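Local atomic coordinates of predicted ATPase involved in replication control, Cdc46/Mcm family (Methanopyrus kandleri AV19, PDB entry 3F8T), a protein that probably acts in DNA replication as an MCM-family protein, a group generally credited with ATP binding, single-stranded DNA binding and helicase activity. Residues L76-P79 against A80-L84; V139-G142 against S143-V146. The protein carries 2 engineered substitutions. All coordinates share one frame; numbering follows the deposited sequence.

Contact 1: L76-P79 against A80-L84; sequences LVEP and ALREL
E78 and R82, one helical turn apart, are joined by a salt bridge on the flank of helix 74-88. R82 NE gives its firmer bond to E78 OE2, 2.9 Å and 156° at the hydrogen, arriving on the syn side of the carboxylate. E78 OE1 is shared more loosely: the 2.7 Å approach of R82 NH1 and a second reach from NE are both bent, weak bonds. The two flat groups are turned 56° against each other, so this is not a coplanar fork. R82 doubles back because its chain folds at chi3 (-90°), which puts P79 CA under one guanidinium face, toward its rim; NH1 also comes within 3.7 Å of P79 CB. A methionine in place of R82 would probably leave the E78 carboxylate without this positive mate and P79 CA without the group resting on it.

The apolar contact lies on another flank. V77 CG1 and L81 CD1 meet at 3.7 Å, the side chains running alongside each other, and both also pack on I36 of helix 30-37; L81 reaches V96 and F98 of strand 96-99 as well.

Backbone bonds tie the same turns together. L81 N binds V77 O almost straight on, R82 N binds E78 O, and E83 N binds P79 O at 2.9 Å. P79 has no N-H to offer the preceding turn, and the helix kinks there, yet its carbonyl still serves the next one.

The chemistry thus divides the helix: V77 and L81 turn an apolar flank toward helix 30-37, while the E78-R82 pair places a charged link across the turn that holds P79.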
# COMPACT_ATOMS: atom_id res chain seq x y z
N LEU A 76 -28.67 -11.79 -16.54
CA LEU A 76 -29.43 -12.45 -17.63
C LEU A 76 -28.56 -12.91 -18.79
O LEU A 76 -28.78 -13.99 -19.34
CB LEU A 76 -30.48 -11.49 -18.20
CG LEU A 76 -31.56 -10.94 -17.28
CD1 LEU A 76 -32.48 -10.02 -18.07
CD2 LEU A 76 -32.35 -12.08 -16.65
N VAL A 77 -27.58 -12.08 -19.16
CA VAL A 77 -26.73 -12.33 -20.33
C VAL A 77 -25.73 -13.45 -20.09
O VAL A 77 -25.58 -14.35 -20.91
CB VAL A 77 -26.03 -11.04 -20.79
CG1 VAL A 77 -25.03 -11.31 -21.94
CG2 VAL A 77 -27.08 -10.02 -21.18
N GLU A 78 -25.04 -13.40 -18.96
CA GLU A 78 -24.01 -14.39 -18.67
C GLU A 78 -24.48 -15.86 -18.79
O GLU A 78 -23.81 -16.65 -19.43
CB GLU A 78 -23.34 -14.08 -17.32
CG GLU A 78 -22.00 -14.77 -17.10
CD GLU A 78 -22.16 -16.11 -16.42
OE1 GLU A 78 -23.30 -16.47 -16.07
OE2 GLU A 78 -21.13 -16.80 -16.23
N PRO A 79 -25.60 -16.26 -18.13
CA PRO A 79 -26.04 -17.66 -18.34
C PRO A 79 -26.49 -17.98 -19.77
O PRO A 79 -26.36 -19.14 -20.21
CB PRO A 79 -27.21 -17.82 -17.35
CG PRO A 79 -27.67 -16.47 -17.08
CD PRO A 79 -26.46 -15.57 -17.15
N ALA A 80 -27.00 -16.98 -20.49
CA ALA A 80 -27.37 -17.17 -21.91
C ALA A 80 -26.13 -17.52 -22.72
O ALA A 80 -26.14 -18.46 -23.53
CB ALA A 80 -28.02 -15.92 -22.47
N LEU A 81 -25.06 -16.76 -22.50
CA LEU A 81 -23.78 -17.00 -23.16
C LEU A 81 -23.21 -18.36 -22.76
O LEU A 81 -22.78 -19.11 -23.61
CB LEU A 81 -22.80 -15.86 -22.87
CG LEU A 81 -23.26 -14.48 -23.38
CD1 LEU A 81 -22.19 -13.41 -23.14
CD2 LEU A 81 -23.65 -14.54 -24.87
N ARG A 82 -23.24 -18.69 -21.47
CA ARG A 82 -22.81 -20.03 -21.04
C ARG A 82 -23.57 -21.13 -21.79
O ARG A 82 -22.98 -22.13 -22.22
CB ARG A 82 -22.96 -20.20 -19.52
CG ARG A 82 -21.79 -19.59 -18.72
CD ARG A 82 -21.73 -20.12 -17.29
NE ARG A 82 -22.53 -19.29 -16.39
CZ ARG A 82 -23.76 -19.58 -15.96
NH1 ARG A 82 -24.40 -18.75 -15.14
NH2 ARG A 82 -24.34 -20.72 -16.33
N GLU A 83 -24.88 -20.94 -21.95
CA GLU A 83 -25.73 -21.90 -22.68
C GLU A 83 -25.31 -22.03 -24.15
O GLU A 83 -25.18 -23.15 -24.66
CB GLU A 83 -27.22 -21.53 -22.53
CG GLU A 83 -28.20 -22.42 -23.28
CD GLU A 83 -28.05 -23.91 -22.95
OE1 GLU A 83 -27.63 -24.26 -21.82
OE2 GLU A 83 -28.36 -24.72 -23.84
N LEU A 84 -25.09 -20.91 -24.82
CA LEU A 84 -24.53 -20.92 -26.18
C LEU A 84 -23.22 -21.70 -26.28
O LEU A 84 -23.04 -22.48 -27.21
CB LEU A 84 -24.31 -19.49 -26.70
CG LEU A 84 -25.49 -18.66 -27.19
CD1 LEU A 84 -25.02 -17.25 -27.50
CD2 LEU A 84 -26.18 -19.27 -28.39

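Contact 2: V139-G142 against S143-V146; sequences VDTG and SELV
V139 and V146 face each other as an antiparallel hydrogen-bonded pair, each N-H going to the other's carbonyl: V139 N to V146 O at 2.8 Å, and V146 N to V139 O at 2.8 Å. Their side chains share one face of the sheet and pack on I121 of strand 118-130. V146 CG2 also meets T141 CG2 at 3.8 Å, the two side chains crossing at about a right angle, so T141 extends the apolar patch toward the turn.

The other residue with much of its surface in the contact, S143, sits at the hairpin tip beside G142, and its side chain packs on E109 and R110, outside the hairpin. T141 N closes on E144 O at 3.0 Å, and D140 OD1 accepts from G142 N at 2.9 Å, an Asx turn in which the donor comes from above the carboxylate plane. With G142's backbone angles, any CB would jam against the T141 carbonyl oxygen.

T141 OG1 stands between its own N and C (chi1 60°), alongside E144, and donates to a water at 2.6 Å; that water in turn donates to E144 OE2, which I111 N also binds.

Chemically, the base of this OB-fold hairpin is held by paired valines and two backbone bonds; toward the tip one backbone bond is joined by the D140 Asx turn and the water bridge from T141 to E144, with S143 N and E144 N buried without any partner in the model.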
# COMPACT_ATOMS: atom_id res chain seq x y z
N VAL A 139 -13.64 -7.16 0.76
CA VAL A 139 -12.77 -6.13 0.19
C VAL A 139 -13.17 -4.71 0.61
O VAL A 139 -14.31 -4.28 0.40
CB VAL A 139 -12.74 -6.23 -1.38
CG1 VAL A 139 -11.87 -5.17 -1.98
CG2 VAL A 139 -12.28 -7.62 -1.84
N ASP A 140 -12.21 -3.97 1.16
CA ASP A 140 -12.40 -2.55 1.50
C ASP A 140 -12.19 -1.72 0.24
O ASP A 140 -11.05 -1.57 -0.24
CB ASP A 140 -11.41 -2.14 2.61
CG ASP A 140 -11.47 -0.64 2.96
OD1 ASP A 140 -12.39 0.10 2.51
OD2 ASP A 140 -10.56 -0.20 3.68
N THR A 141 -13.28 -1.20 -0.32
CA THR A 141 -13.20 -0.40 -1.55
C THR A 141 -13.05 1.11 -1.26
O THR A 141 -13.11 1.93 -2.17
CB THR A 141 -14.41 -0.63 -2.48
OG1 THR A 141 -15.61 -0.28 -1.79
CG2 THR A 141 -14.50 -2.08 -2.90
N GLY A 142 -12.85 1.46 -0.00
CA GLY A 142 -12.66 2.87 0.36
C GLY A 142 -13.80 3.36 1.25
O GLY A 142 -13.55 3.81 2.36
N SER A 143 -15.03 3.26 0.76
CA SER A 143 -16.18 3.71 1.56
C SER A 143 -16.99 2.57 2.17
O SER A 143 -17.79 2.81 3.09
CB SER A 143 -17.11 4.62 0.75
OG SER A 143 -16.36 5.55 -0.02
N GLU A 144 -16.80 1.35 1.69
CA GLU A 144 -17.56 0.21 2.19
C GLU A 144 -16.74 -1.07 2.14
O GLU A 144 -15.72 -1.14 1.47
CB GLU A 144 -18.85 0.03 1.38
CG GLU A 144 -18.65 -0.44 -0.06
CD GLU A 144 -19.95 -0.66 -0.81
OE1 GLU A 144 -21.04 -0.41 -0.23
OE2 GLU A 144 -19.89 -1.06 -1.99
N LEU A 145 -17.22 -2.09 2.84
CA LEU A 145 -16.63 -3.42 2.78
C LEU A 145 -17.54 -4.30 1.92
O LEU A 145 -18.76 -4.35 2.14
CB LEU A 145 -16.46 -4.00 4.17
CG LEU A 145 -15.64 -3.16 5.15
CD1 LEU A 145 -15.64 -3.82 6.54
CD2 LEU A 145 -14.21 -2.94 4.64
N VAL A 146 -16.95 -4.98 0.94
CA VAL A 146 -17.72 -5.72 -0.07
C VAL A 146 -17.47 -7.21 0.07
O VAL A 146 -16.33 -7.65 0.08
CB VAL A 146 -17.34 -5.25 -1.50
CG1 VAL A 146 -18.03 -6.10 -2.57
CG2 VAL A 146 -17.68 -3.77 -1.67
O HOH W 1 -17.58 -0.99 -3.27

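How the contacts relate
Going from the N terminus, contact 1 comes first, within helix 74-88 of the helical N-terminal domain; it closes no loop beyond a single helical turn. The chain then runs through strand 96-99 into the OB fold, where strand 118-130 leads on to the short hairpin of strands 134-140 and 145-149 that contact 2 closes. The two are in series, neither nested nor crossed. The centres of contact 1 and contact 2 lie about 29 Å apart, and the nearest atoms of contact 1 and contact 2 about 17 Å apart, with no touch. Contact 1 lies among the N-terminal helices and contact 2 in the OB-fold sheet, so each belongs to the packing of its own part of the chain.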